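Local coordinates for protein putative malic enzyme ((S)-malate:NAD+ oxidoreductase (decarboxylating)) (Streptococcus pyogenes, PDB 2A9F) that probably acts as a malic enzyme, catalysing the NAD-dependent oxidative decarboxylation of malate with the help of a bound divalent metal ion, at residues A[66-72]-A[104-110]; A[282-288]-A[305-311]; A[327-332]-A[375-380]. All coordinates share one frame; numbering follows the deposited sequence.

Contact 1: A[66-72]-A[104-110]; sequences NTVAVIS and GVDAIPI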
ATOM      1  N   ASN A  66      -1.494   6.253  11.318  1.00 38.64           N
ATOM      2  CA  ASN A  66      -2.893   6.424  10.909  1.00 37.53           C
ATOM      3  C   ASN A  66      -3.299   5.679   9.621  1.00 38.37           C
ATOM      4  O   ASN A  66      -4.401   5.885   9.094  1.00 35.58           O
ATOM      5  CB  ASN A  66      -3.156   7.923  10.741  1.00 35.98           C
ATOM      6  CG  ASN A  66      -4.624   8.255  10.602  1.00 36.43           C
ATOM      7  OD1 ASN A  66      -5.439   7.852  11.427  1.00 37.46           O
ATOM      8  ND2 ASN A  66      -4.967   9.007   9.561  1.00 30.81           N
ATOM      9  N   THR A  67      -2.432   4.803   9.118  1.00 39.78           N
ATOM     10  CA  THR A  67      -2.782   4.095   7.892  1.00 40.51           C
ATOM     11  C   THR A  67      -3.028   2.603   8.031  1.00 38.67           C
ATOM     12  O   THR A  67      -2.232   1.854   8.577  1.00 37.90           O
ATOM     13  CB  THR A  67      -1.732   4.288   6.762  1.00 41.85           C
ATOM     14  OG1 THR A  67      -0.648   3.380   6.966  1.00 46.79           O
ATOM     15  CG2 THR A  67      -1.214   5.724   6.735  1.00 40.62           C
ATOM     16  N   VAL A  68      -4.161   2.192   7.503  1.00 39.39           N
ATOM     17  CA  VAL A  68      -4.551   0.803   7.524  1.00 38.11           C
ATOM     18  C   VAL A  68      -4.594   0.302   6.089  1.00 37.96           C
ATOM     19  O   VAL A  68      -4.798   1.067   5.144  1.00 36.90           O
ATOM     20  CB  VAL A  68      -5.939   0.638   8.163  1.00 37.46           C
ATOM     21  CG1 VAL A  68      -6.393  -0.790   8.051  1.00 40.64           C
ATOM     22  CG2 VAL A  68      -5.873   1.028   9.636  1.00 35.65           C
ATOM     23  N   ALA A  69      -4.366  -0.987   5.925  1.00 38.13           N
ATOM     24  CA  ALA A  69      -4.424  -1.566   4.606  1.00 37.03           C
ATOM     25  C   ALA A  69      -5.743  -2.330   4.466  1.00 37.26           C
ATOM     26  O   ALA A  69      -6.214  -2.970   5.407  1.00 35.39           O
ATOM     27  CB  ALA A  69      -3.241  -2.497   4.399  1.00 39.43           C
ATOM     28  N   VAL A  70      -6.356  -2.223   3.298  1.00 37.81           N
ATOM     29  CA  VAL A  70      -7.576  -2.946   3.027  1.00 39.07           C
ATOM     30  C   VAL A  70      -7.103  -4.006   2.036  1.00 41.89           C
ATOM     31  O   VAL A  70      -6.746  -3.690   0.899  1.00 41.26           O
ATOM     32  CB  VAL A  70      -8.610  -2.041   2.392  1.00 39.43           C
ATOM     33  CG1 VAL A  70      -9.918  -2.788   2.222  1.00 38.98           C
ATOM     34  CG2 VAL A  70      -8.781  -0.797   3.255  1.00 38.69           C
ATOM     35  N   ILE A  71      -7.083  -5.260   2.476  1.00 43.40           N
ATOM     36  CA  ILE A  71      -6.585  -6.348   1.642  1.00 44.22           C
ATOM     37  C   ILE A  71      -7.600  -7.422   1.268  1.00 45.68           C
ATOM     38  O   ILE A  71      -8.421  -7.843   2.086  1.00 45.96           O
ATOM     39  CB  ILE A  71      -5.384  -7.033   2.333  1.00 44.24           C
ATOM     40  CG1 ILE A  71      -4.360  -5.982   2.766  1.00 44.01           C
ATOM     41  CG2 ILE A  71      -4.721  -8.000   1.390  1.00 41.71           C
ATOM     42  CD1 ILE A  71      -3.294  -6.525   3.685  1.00 44.93           C
ATOM     43  N   SER A  72      -7.507  -7.867   0.014  1.00 45.60           N
ATOM     44  CA  SER A  72      -8.377  -8.897  -0.552  1.00 44.10           C
ATOM     45  C   SER A  72      -7.661  -9.638  -1.676  1.00 46.13           C
ATOM     46  O   SER A  72      -6.624  -9.189  -2.188  1.00 46.66           O
ATOM     47  CB  SER A  72      -9.649  -8.253  -1.112  1.00 42.78           C
ATOM     48  OG  SER A  72     -10.162  -8.965  -2.228  1.00 40.36           O
ATOM     49  N   GLY A 104     -10.958   9.369  10.703  1.00 41.30           N
ATOM     50  CA  GLY A 104      -9.847  10.023  10.014  1.00 40.80           C
ATOM     51  C   GLY A 104      -8.767   9.044   9.588  1.00 41.29           C
ATOM     52  O   GLY A 104      -7.581   9.379   9.560  1.00 41.02           O
ATOM     53  N   VAL A 105      -9.182   7.832   9.233  1.00 40.20           N
ATOM     54  CA  VAL A 105      -8.248   6.777   8.878  1.00 40.30           C
ATOM     55  C   VAL A 105      -7.750   6.765   7.444  1.00 40.11           C
ATOM     56  O   VAL A 105      -8.532   6.830   6.504  1.00 37.52           O
ATOM     57  CB  VAL A 105      -8.864   5.384   9.174  1.00 42.18           C
ATOM     58  CG1 VAL A 105      -7.774   4.283   9.097  1.00 39.30           C
ATOM     59  CG2 VAL A 105      -9.553   5.402  10.539  1.00 40.96           C
ATOM     60  N   ASP A 106      -6.433   6.680   7.299  1.00 40.80           N
ATOM     61  CA  ASP A 106      -5.802   6.595   5.990  1.00 42.56           C
ATOM     62  C   ASP A 106      -5.763   5.100   5.653  1.00 43.18           C
ATOM     63  O   ASP A 106      -5.117   4.306   6.342  1.00 43.19           O
ATOM     64  CB  ASP A 106      -4.381   7.182   6.036  1.00 43.82           C
ATOM     65  CG  ASP A 106      -4.372   8.714   6.254  1.00 47.63           C
ATOM     66  OD1 ASP A 106      -4.950   9.458   5.410  1.00 44.27           O
ATOM     67  OD2 ASP A 106      -3.778   9.167   7.270  1.00 46.07           O
ATOM     68  N   ALA A 107      -6.487   4.714   4.610  1.00 42.69           N
ATOM     69  CA  ALA A 107      -6.541   3.317   4.202  1.00 42.84           C
ATOM     70  C   ALA A 107      -6.062   3.167   2.758  1.00 41.42           C
ATOM     71  O   ALA A 107      -6.494   3.901   1.873  1.00 42.11           O
ATOM     72  CB  ALA A 107      -7.983   2.775   4.355  1.00 42.80           C
ATOM     73  N   ILE A 108      -5.168   2.207   2.546  1.00 40.54           N
ATOM     74  CA  ILE A 108      -4.586   1.899   1.246  1.00 39.92           C
ATOM     75  C   ILE A 108      -5.246   0.622   0.716  1.00 39.09           C
ATOM     76  O   ILE A 108      -5.178  -0.416   1.353  1.00 40.79           O
ATOM     77  CB  ILE A 108      -3.047   1.595   1.362  1.00 41.56           C
ATOM     78  CG1 ILE A 108      -2.314   2.714   2.088  1.00 40.85           C
ATOM     79  CG2 ILE A 108      -2.446   1.394  -0.025  1.00 42.15           C
ATOM     80  CD1 ILE A 108      -2.293   4.019   1.354  1.00 44.35           C
ATOM     81  N   PRO A 109      -5.897   0.675  -0.451  1.00 40.21           N
ATOM     82  CA  PRO A 109      -6.508  -0.569  -0.941  1.00 40.71           C
ATOM     83  C   PRO A 109      -5.431  -1.449  -1.596  1.00 41.05           C
ATOM     84  O   PRO A 109      -4.604  -0.950  -2.358  1.00 41.52           O
ATOM     85  CB  PRO A 109      -7.553  -0.065  -1.929  1.00 39.03           C
ATOM     86  CG  PRO A 109      -6.925   1.157  -2.471  1.00 39.58           C
ATOM     87  CD  PRO A 109      -6.310   1.825  -1.268  1.00 39.98           C
ATOM     88  N   ILE A 110      -5.423  -2.743  -1.282  1.00 41.48           N
ATOM     89  CA  ILE A 110      -4.420  -3.658  -1.830  1.00 41.83           C
ATOM     90  C   ILE A 110      -4.972  -5.029  -2.197  1.00 41.12           C
ATOM     91  O   ILE A 110      -5.499  -5.757  -1.341  1.00 39.41           O
ATOM     92  CB  ILE A 110      -3.251  -3.866  -0.845  1.00 42.33           C
ATOM     93  CG1 ILE A 110      -2.427  -2.595  -0.756  1.00 44.04           C
ATOM     94  CG2 ILE A 110      -2.362  -4.995  -1.312  1.00 43.95           C
ATOM     95  CD1 ILE A 110      -1.304  -2.670   0.253  1.00 47.37           C
TER
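Two parallel strands of one beta-alpha-beta unit, 67-72 and 106-110, meet here as direct neighbours, and N66 with D106 seals the end where they begin. The amide of N66 spends its ND2 on two acceptors. G104 O lies in the amide plane at 2.6 Å from N66 ND2, in a fairly straight bond of 163°, whereas D106 OD2, also 2.6 Å from N66 ND2, is met from above its carboxylate, the two flat groups standing 84° apart. With CG anti to its backbone nitrogen (chi1 -168°), N66 reaches across to both; R330 holds its OD1, which helps fix the flip of the amide. Farther along, each strand donates and accepts in turn: I108 N gives to V68 O, V70 N to I108 O and I110 N to V70 O, the last at 2.7 Å. The V70 CG2 methyl rests 3.8 Å from A107 CB, on the face that also carries V68 and P109. Helix 85-102 covers A107 and P109 there, and helix 325-335 packs on V68 and V105. Strand 133-136 borders 67-72 on its other edge, while V24 and L127 of the second subunit pack against I108 and I110.

Contact 2: A[282-288]-A[305-311]; sequences RPVIFAM and AYIVGTG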
ATOM      1  N   ARG A 282     -42.584 -10.518  22.317  1.00 60.02           N
ATOM      2  CA  ARG A 282     -42.135  -9.508  21.341  1.00 61.57           C
ATOM      3  C   ARG A 282     -40.912 -10.104  20.632  1.00 60.08           C
ATOM      4  O   ARG A 282     -39.759  -9.816  20.975  1.00 58.57           O
ATOM      5  CB  ARG A 282     -41.740  -8.208  22.054  1.00 64.15           C
ATOM      6  CG  ARG A 282     -42.698  -7.778  23.161  1.00 66.79           C
ATOM      7  CD  ARG A 282     -43.869  -6.938  22.671  1.00 68.40           C
ATOM      8  NE  ARG A 282     -43.730  -5.543  23.085  1.00 69.21           N
ATOM      9  CZ  ARG A 282     -44.694  -4.634  22.987  1.00 69.68           C
ATOM     10  NH1 ARG A 282     -45.876  -4.974  22.489  1.00 70.21           N
ATOM     11  NH2 ARG A 282     -44.474  -3.384  23.381  1.00 66.02           N
ATOM     12  N   PRO A 283     -41.156 -10.955  19.632  1.00 60.14           N
ATOM     13  CA  PRO A 283     -40.090 -11.610  18.876  1.00 61.14           C
ATOM     14  C   PRO A 283     -39.267 -10.727  17.938  1.00 61.71           C
ATOM     15  O   PRO A 283     -39.787 -10.162  16.977  1.00 62.15           O
ATOM     16  CB  PRO A 283     -40.841 -12.707  18.130  1.00 61.34           C
ATOM     17  CG  PRO A 283     -42.143 -12.048  17.828  1.00 60.54           C
ATOM     18  CD  PRO A 283     -42.481 -11.365  19.129  1.00 59.65           C
ATOM     19  N   VAL A 284     -37.979 -10.610  18.233  1.00 61.80           N
ATOM     20  CA  VAL A 284     -37.071  -9.841  17.395  1.00 62.34           C
ATOM     21  C   VAL A 284     -36.545 -10.861  16.385  1.00 61.19           C
ATOM     22  O   VAL A 284     -36.595 -12.062  16.644  1.00 61.35           O
ATOM     23  CB  VAL A 284     -35.895  -9.254  18.217  1.00 63.17           C
ATOM     24  CG1 VAL A 284     -34.981  -8.445  17.321  1.00 64.90           C
ATOM     25  CG2 VAL A 284     -36.428  -8.388  19.337  1.00 64.52           C
ATOM     26  N   ILE A 285     -36.054 -10.387  15.244  1.00 59.22           N
ATOM     27  CA  ILE A 285     -35.545 -11.263  14.195  1.00 57.00           C
ATOM     28  C   ILE A 285     -34.465 -10.584  13.356  1.00 56.62           C
ATOM     29  O   ILE A 285     -34.671  -9.489  12.837  1.00 55.48           O
ATOM     30  CB  ILE A 285     -36.695 -11.696  13.257  1.00 58.28           C
ATOM     31  CG1 ILE A 285     -37.580 -12.728  13.967  1.00 58.34           C
ATOM     32  CG2 ILE A 285     -36.133 -12.226  11.939  1.00 58.36           C
ATOM     33  CD1 ILE A 285     -38.758 -13.200  13.143  1.00 58.84           C
ATOM     34  N   PHE A 286     -33.318 -11.236  13.215  1.00 56.73           N
ATOM     35  CA  PHE A 286     -32.231 -10.674  12.416  1.00 57.15           C
ATOM     36  C   PHE A 286     -31.819 -11.624  11.312  1.00 57.19           C
ATOM     37  O   PHE A 286     -30.940 -12.450  11.489  1.00 56.95           O
ATOM     38  CB  PHE A 286     -31.039 -10.331  13.312  1.00 56.88           C
ATOM     39  CG  PHE A 286     -31.295  -9.161  14.203  1.00 60.47           C
ATOM     40  CD1 PHE A 286     -31.425  -7.886  13.669  1.00 60.06           C
ATOM     41  CD2 PHE A 286     -31.496  -9.335  15.565  1.00 62.94           C
ATOM     42  CE1 PHE A 286     -31.759  -6.804  14.479  1.00 61.30           C
ATOM     43  CE2 PHE A 286     -31.831  -8.257  16.384  1.00 62.98           C
ATOM     44  CZ  PHE A 286     -31.965  -6.991  15.843  1.00 62.44           C
ATOM     45  N   ALA A 287     -32.482 -11.510  10.171  1.00 57.71           N
ATOM     46  CA  ALA A 287     -32.181 -12.367   9.040  1.00 57.61           C
ATOM     47  C   ALA A 287     -31.065 -11.710   8.251  1.00 57.76           C
ATOM     48  O   ALA A 287     -31.319 -10.923   7.340  1.00 59.76           O
ATOM     49  CB  ALA A 287     -33.408 -12.535   8.183  1.00 57.85           C
ATOM     50  N   MET A 288     -29.827 -12.038   8.617  1.00 56.98           N
ATOM     51  CA  MET A 288     -28.639 -11.475   7.990  1.00 56.13           C
ATOM     52  C   MET A 288     -28.213 -12.114   6.685  1.00 56.45           C
ATOM     53  O   MET A 288     -27.264 -11.654   6.055  1.00 56.10           O
ATOM     54  CB  MET A 288     -27.473 -11.533   8.972  1.00 55.68           C
ATOM     55  CG  MET A 288     -27.715 -10.739  10.231  1.00 55.80           C
ATOM     56  SD  MET A 288     -28.174  -9.050   9.824  1.00 52.92           S
ATOM     57  CE  MET A 288     -29.901  -9.187   9.667  1.00 55.62           C
ATOM     58  N   ALA A 305     -43.975 -10.761  14.512  1.00 71.86           N
ATOM     59  CA  ALA A 305     -42.691 -10.268  14.994  1.00 70.76           C
ATOM     60  C   ALA A 305     -42.807  -8.821  15.448  1.00 70.35           C
ATOM     61  O   ALA A 305     -43.587  -8.053  14.888  1.00 70.46           O
ATOM     62  CB  ALA A 305     -41.642 -10.389  13.900  1.00 70.19           C
ATOM     63  N   TYR A 306     -42.031  -8.456  16.465  1.00 70.18           N
ATOM     64  CA  TYR A 306     -42.044  -7.091  16.982  1.00 69.85           C
ATOM     65  C   TYR A 306     -40.932  -6.244  16.357  1.00 68.44           C
ATOM     66  O   TYR A 306     -41.059  -5.022  16.222  1.00 67.36           O
ATOM     67  CB  TYR A 306     -41.877  -7.102  18.499  1.00 70.50           C
ATOM     68  CG  TYR A 306     -41.882  -5.722  19.113  1.00 71.71           C
ATOM     69  CD1 TYR A 306     -43.038  -4.941  19.110  1.00 71.88           C
ATOM     70  CD2 TYR A 306     -40.736  -5.203  19.708  1.00 71.73           C
ATOM     71  CE1 TYR A 306     -43.058  -3.676  19.689  1.00 73.53           C
ATOM     72  CE2 TYR A 306     -40.742  -3.939  20.292  1.00 74.63           C
ATOM     73  CZ  TYR A 306     -41.907  -3.179  20.280  1.00 74.95           C
ATOM     74  OH  TYR A 306     -41.915  -1.927  20.863  1.00 77.03           O
ATOM     75  N   ILE A 307     -39.836  -6.903  15.993  1.00 67.88           N
ATOM     76  CA  ILE A 307     -38.702  -6.227  15.379  1.00 66.25           C
ATOM     77  C   ILE A 307     -38.094  -7.105  14.295  1.00 64.64           C
ATOM     78  O   ILE A 307     -37.992  -8.323  14.449  1.00 63.32           O
ATOM     79  CB  ILE A 307     -37.609  -5.893  16.414  1.00 66.30           C
ATOM     80  CG1 ILE A 307     -38.171  -4.965  17.497  1.00 66.56           C
ATOM     81  CG2 ILE A 307     -36.434  -5.237  15.721  1.00 66.14           C
ATOM     82  CD1 ILE A 307     -37.146  -4.521  18.545  1.00 65.85           C
ATOM     83  N   VAL A 308     -37.712  -6.478  13.189  1.00 64.72           N
ATOM     84  CA  VAL A 308     -37.102  -7.190  12.078  1.00 64.35           C
ATOM     85  C   VAL A 308     -35.960  -6.387  11.482  1.00 63.55           C
ATOM     86  O   VAL A 308     -36.092  -5.200  11.202  1.00 63.19           O
ATOM     87  CB  VAL A 308     -38.094  -7.469  10.957  1.00 64.75           C
ATOM     88  CG1 VAL A 308     -37.387  -8.191   9.832  1.00 64.79           C
ATOM     89  CG2 VAL A 308     -39.243  -8.299  11.474  1.00 66.19           C
ATOM     90  N   GLY A 309     -34.833  -7.052  11.289  1.00 62.82           N
ATOM     91  CA  GLY A 309     -33.684  -6.388  10.721  1.00 62.42           C
ATOM     92  C   GLY A 309     -33.037  -7.305   9.722  1.00 61.81           C
ATOM     93  O   GLY A 309     -33.072  -8.518   9.877  1.00 62.51           O
ATOM     94  N   THR A 310     -32.458  -6.724   8.683  1.00 61.48           N
ATOM     95  CA  THR A 310     -31.780  -7.493   7.662  1.00 62.01           C
ATOM     96  C   THR A 310     -30.551  -6.725   7.234  1.00 62.36           C
ATOM     97  O   THR A 310     -30.153  -5.764   7.886  1.00 61.97           O
ATOM     98  CB  THR A 310     -32.663  -7.692   6.434  1.00 62.90           C
ATOM     99  OG1 THR A 310     -32.807  -6.447   5.741  1.00 63.74           O
ATOM    100  CG2 THR A 310     -34.018  -8.197   6.846  1.00 64.65           C
ATOM    101  N   GLY A 311     -29.949  -7.165   6.140  1.00 63.21           N
ATOM    102  CA  GLY A 311     -28.786  -6.485   5.609  1.00 65.70           C
ATOM    103  C   GLY A 311     -29.184  -5.900   4.266  1.00 67.23           C
ATOM    104  O   GLY A 311     -28.362  -5.755   3.365  1.00 67.58           O
TER
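R282 and Y306 pair just ahead of strand 284-287 and the loosely bonded, parallel strand 307-310, and the arginine can be followed outward atom by atom. Its CB sits 3.7 Å from Y306 CB, at the root of the tyrosine. The chain then bends at chi2 and chi3, which carries CD past the near rim of the ring, and NE comes over one face, 3.9 Å from Y306 CE1. CZ lies 3.8 Å from the same CE1, NH1 is slightly farther from it, and NH2 ends 3.9 Å from Y306 OH. Guanidinium and ring are thus stacked nearly flat, planes 10° apart, in an off-centre cation-pi contact. Y306, with CG opposite its own backbone nitrogen across the CA-CB bond (chi1 -180°), turns its ring to receive it.

The backbone begins its pairing beside this stack: P283 O takes Y306 N at 2.9 Å and, weakly, I307 N. G309 N then bonds I285 O at 2.9 Å, while A287 N to G309 O is weak. V284 and I307 run alongside each other on one face of the sheet, with V284 CG1 3.8 Å from I307 CB; the F286 ring meets G309 CA obliquely. Strand 284-287, helix 297-301 and strand 307-310 form a beta-alpha-beta unit at the sheet edge of the NAD-binding domain, as in Rossmann folds; beyond the far end, G311 lies near N320, predicted to bind malate.

Contact 3: A[327-332]-A[375-380]; sequences GIFRGA and VAEIVA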
ATOM      1  N   GLY A 327     -14.965   3.424  13.259  1.00 39.40           N
ATOM      2  CA  GLY A 327     -14.672   3.675  14.665  1.00 40.46           C
ATOM      3  C   GLY A 327     -13.720   2.713  15.352  1.00 41.24           C
ATOM      4  O   GLY A 327     -12.865   3.138  16.142  1.00 39.12           O
ATOM      5  N   ILE A 328     -13.856   1.422  15.045  1.00 41.97           N
ATOM      6  CA  ILE A 328     -13.023   0.394  15.650  1.00 44.29           C
ATOM      7  C   ILE A 328     -11.540   0.557  15.358  1.00 45.06           C
ATOM      8  O   ILE A 328     -10.705   0.362  16.248  1.00 45.27           O
ATOM      9  CB  ILE A 328     -13.466  -1.007  15.197  1.00 48.73           C
ATOM     10  CG1 ILE A 328     -14.960  -1.182  15.460  1.00 48.37           C
ATOM     11  CG2 ILE A 328     -12.682  -2.081  15.959  1.00 49.64           C
ATOM     12  CD1 ILE A 328     -15.487  -2.492  14.992  1.00 50.41           C
ATOM     13  N   PHE A 329     -11.196   0.892  14.117  1.00 45.51           N
ATOM     14  CA  PHE A 329      -9.787   1.087  13.797  1.00 46.23           C
ATOM     15  C   PHE A 329      -9.322   2.448  14.283  1.00 44.94           C
ATOM     16  O   PHE A 329      -8.162   2.604  14.676  1.00 43.61           O
ATOM     17  CB  PHE A 329      -9.509   0.978  12.297  1.00 47.52           C
ATOM     18  CG  PHE A 329      -9.396  -0.432  11.798  1.00 47.81           C
ATOM     19  CD1 PHE A 329     -10.498  -1.084  11.252  1.00 46.83           C
ATOM     20  CD2 PHE A 329      -8.179  -1.101  11.849  1.00 49.06           C
ATOM     21  CE1 PHE A 329     -10.389  -2.366  10.761  1.00 45.74           C
ATOM     22  CE2 PHE A 329      -8.061  -2.392  11.358  1.00 47.92           C
ATOM     23  CZ  PHE A 329      -9.171  -3.023  10.813  1.00 46.75           C
ATOM     24  N   ARG A 330     -10.214   3.437  14.251  1.00 44.89           N
ATOM     25  CA  ARG A 330      -9.827   4.767  14.713  1.00 46.00           C
ATOM     26  C   ARG A 330      -9.478   4.625  16.193  1.00 47.72           C
ATOM     27  O   ARG A 330      -8.447   5.130  16.641  1.00 49.50           O
ATOM     28  CB  ARG A 330     -10.958   5.787  14.508  1.00 45.40           C
ATOM     29  CG  ARG A 330     -10.782   7.088  15.312  1.00 43.70           C
ATOM     30  CD  ARG A 330      -9.345   7.609  15.253  1.00 41.77           C
ATOM     31  NE  ARG A 330      -8.991   8.120  13.935  1.00 38.67           N
ATOM     32  CZ  ARG A 330      -7.747   8.185  13.471  1.00 33.84           C
ATOM     33  NH1 ARG A 330      -6.747   7.769  14.216  1.00 24.54           N
ATOM     34  NH2 ARG A 330      -7.508   8.674  12.269  1.00 31.40           N
ATOM     35  N   GLY A 331     -10.329   3.905  16.931  1.00 47.50           N
ATOM     36  CA  GLY A 331     -10.093   3.678  18.346  1.00 46.34           C
ATOM     37  C   GLY A 331      -8.853   2.837  18.588  1.00 46.15           C
ATOM     38  O   GLY A 331      -8.066   3.115  19.492  1.00 46.56           O
ATOM     39  N   ALA A 332      -8.673   1.805  17.771  1.00 44.76           N
ATOM     40  CA  ALA A 332      -7.531   0.905  17.880  1.00 43.46           C
ATOM     41  C   ALA A 332      -6.215   1.616  17.544  1.00 44.04           C
ATOM     42  O   ALA A 332      -5.201   1.411  18.218  1.00 43.27           O
ATOM     43  CB  ALA A 332      -7.736  -0.278  16.942  1.00 44.67           C
ATOM     44  N   VAL A 375     -18.049   5.560  18.654  1.00 51.27           N
ATOM     45  CA  VAL A 375     -17.541   4.206  18.521  1.00 49.53           C
ATOM     46  C   VAL A 375     -16.084   4.116  18.919  1.00 50.52           C
ATOM     47  O   VAL A 375     -15.719   3.266  19.715  1.00 50.59           O
ATOM     48  CB  VAL A 375     -17.698   3.705  17.096  1.00 47.75           C
ATOM     49  CG1 VAL A 375     -17.017   2.358  16.938  1.00 45.00           C
ATOM     50  CG2 VAL A 375     -19.169   3.596  16.770  1.00 46.76           C
ATOM     51  N   ALA A 376     -15.251   4.993  18.368  1.00 52.03           N
ATOM     52  CA  ALA A 376     -13.828   4.994  18.705  1.00 52.36           C
ATOM     53  C   ALA A 376     -13.617   5.336  20.181  1.00 53.30           C
ATOM     54  O   ALA A 376     -12.649   4.884  20.807  1.00 51.30           O
ATOM     55  CB  ALA A 376     -13.086   5.994  17.838  1.00 52.16           C
ATOM     56  N   GLU A 377     -14.523   6.144  20.731  1.00 54.89           N
ATOM     57  CA  GLU A 377     -14.425   6.534  22.133  1.00 56.65           C
ATOM     58  C   GLU A 377     -14.556   5.285  22.982  1.00 56.66           C
ATOM     59  O   GLU A 377     -13.742   5.038  23.864  1.00 55.04           O
ATOM     60  CB  GLU A 377     -15.532   7.533  22.517  1.00 58.64           C
ATOM     61  CG  GLU A 377     -15.027   8.928  22.894  1.00 60.55           C
ATOM     62  CD  GLU A 377     -15.992   9.686  23.806  1.00 62.71           C
ATOM     63  OE1 GLU A 377     -16.220   9.232  24.953  1.00 62.16           O
ATOM     64  OE2 GLU A 377     -16.523  10.740  23.384  1.00 61.77           O
ATOM     65  N   ILE A 378     -15.578   4.487  22.692  1.00 56.89           N
ATOM     66  CA  ILE A 378     -15.816   3.267  23.448  1.00 56.78           C
ATOM     67  C   ILE A 378     -14.709   2.247  23.254  1.00 56.02           C
ATOM     68  O   ILE A 378     -14.281   1.628  24.217  1.00 55.88           O
ATOM     69  CB  ILE A 378     -17.155   2.600  23.062  1.00 57.51           C
ATOM     70  CG1 ILE A 378     -18.175   3.655  22.638  1.00 58.28           C
ATOM     71  CG2 ILE A 378     -17.703   1.835  24.251  1.00 59.14           C
ATOM     72  CD1 ILE A 378     -18.428   4.740  23.675  1.00 61.03           C
ATOM     73  N   VAL A 379     -14.248   2.064  22.020  1.00 56.74           N
ATOM     74  CA  VAL A 379     -13.186   1.090  21.754  1.00 57.95           C
ATOM     75  C   VAL A 379     -11.988   1.401  22.640  1.00 58.57           C
ATOM     76  O   VAL A 379     -11.372   0.507  23.218  1.00 58.01           O
ATOM     77  CB  VAL A 379     -12.765   1.095  20.269  1.00 58.03           C
ATOM     78  CG1 VAL A 379     -11.705   0.031  20.015  1.00 56.41           C
ATOM     79  CG2 VAL A 379     -13.987   0.829  19.398  1.00 57.88           C
ATOM     80  N   ALA A 380     -11.650   2.676  22.734  1.00 62.10           N
ATOM     81  CA  ALA A 380     -10.564   3.092  23.608  1.00 65.10           C
ATOM     82  C   ALA A 380     -11.308   3.168  24.943  1.00 67.31           C
ATOM     83  O   ALA A 380     -12.515   3.402  24.952  1.00 68.43           O
ATOM     84  CB  ALA A 380     -10.038   4.470  23.184  1.00 64.74           C
TER
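G327 O, a carbonyl inside a helix, is gripped from its own helix and touched from the helix opposite. It accepts G331 N at 2.8 Å, the regular bond one turn on, and A376 brings a CA-H against it, CA to O of G327 3.3 Å and bent at 122°. No conventional hydrogen bond joins the two segments, so packing does the rest.

G327 and G331, four residues apart, form a GxxxG pattern that offers bare backbone to the partner helix. A376 fits onto it: its CB methyl sits between the glycines, 3.6 Å from G331 N and also close to G327 O. The segment axes close to 7.4 Å, crossing at -48°. V375 sets its CG1 over the first glycine, 3.5 Å from G327 CA; this methyl is trans to the valine's own nitrogen (chi1 173°), which swings it toward helix 327-332. V379 is a knob in a hole made by G327, I328, G331 and A332. Its two methyls divide the work, CG2 lying 3.9 Å from I328 CA and CG1 3.9 Å from I328 O. At the flank, R330 lays only its aliphatic part alongside, CG being 3.6 Å from A376 CB, before the chain bends off to give its guanidinium to D334, in a salt bridge, and to N66.

Helix 342-354 packs on both partners, with A348 on I328, I352 on V375 and M344 on V379. F329 points away from this interface and meets F99 of helix 85-102 edge to face.

Along the chain the contacts follow in series, and they show how one chain can build two separate sheets and bring them together in part through a helix. Contact 1 belongs to the parallel sheet of the N-terminal domain, near the predicted proton acceptor K95 and the magnesium ligand E137. Contact 2 lies at the edge of the second sheet, in the NAD-binding domain, its centre about 33 Å from that of contact 1 on the opposite side of the chain's centre. Contact 3 falls in the same sequence family as contact 2, their centres about 27 Å apart, yet its centre is only about 16 Å from that of contact 1. Helix 325-335, which follows strand 307-310 in the chain, touches contact 1 and so ties the two regions together.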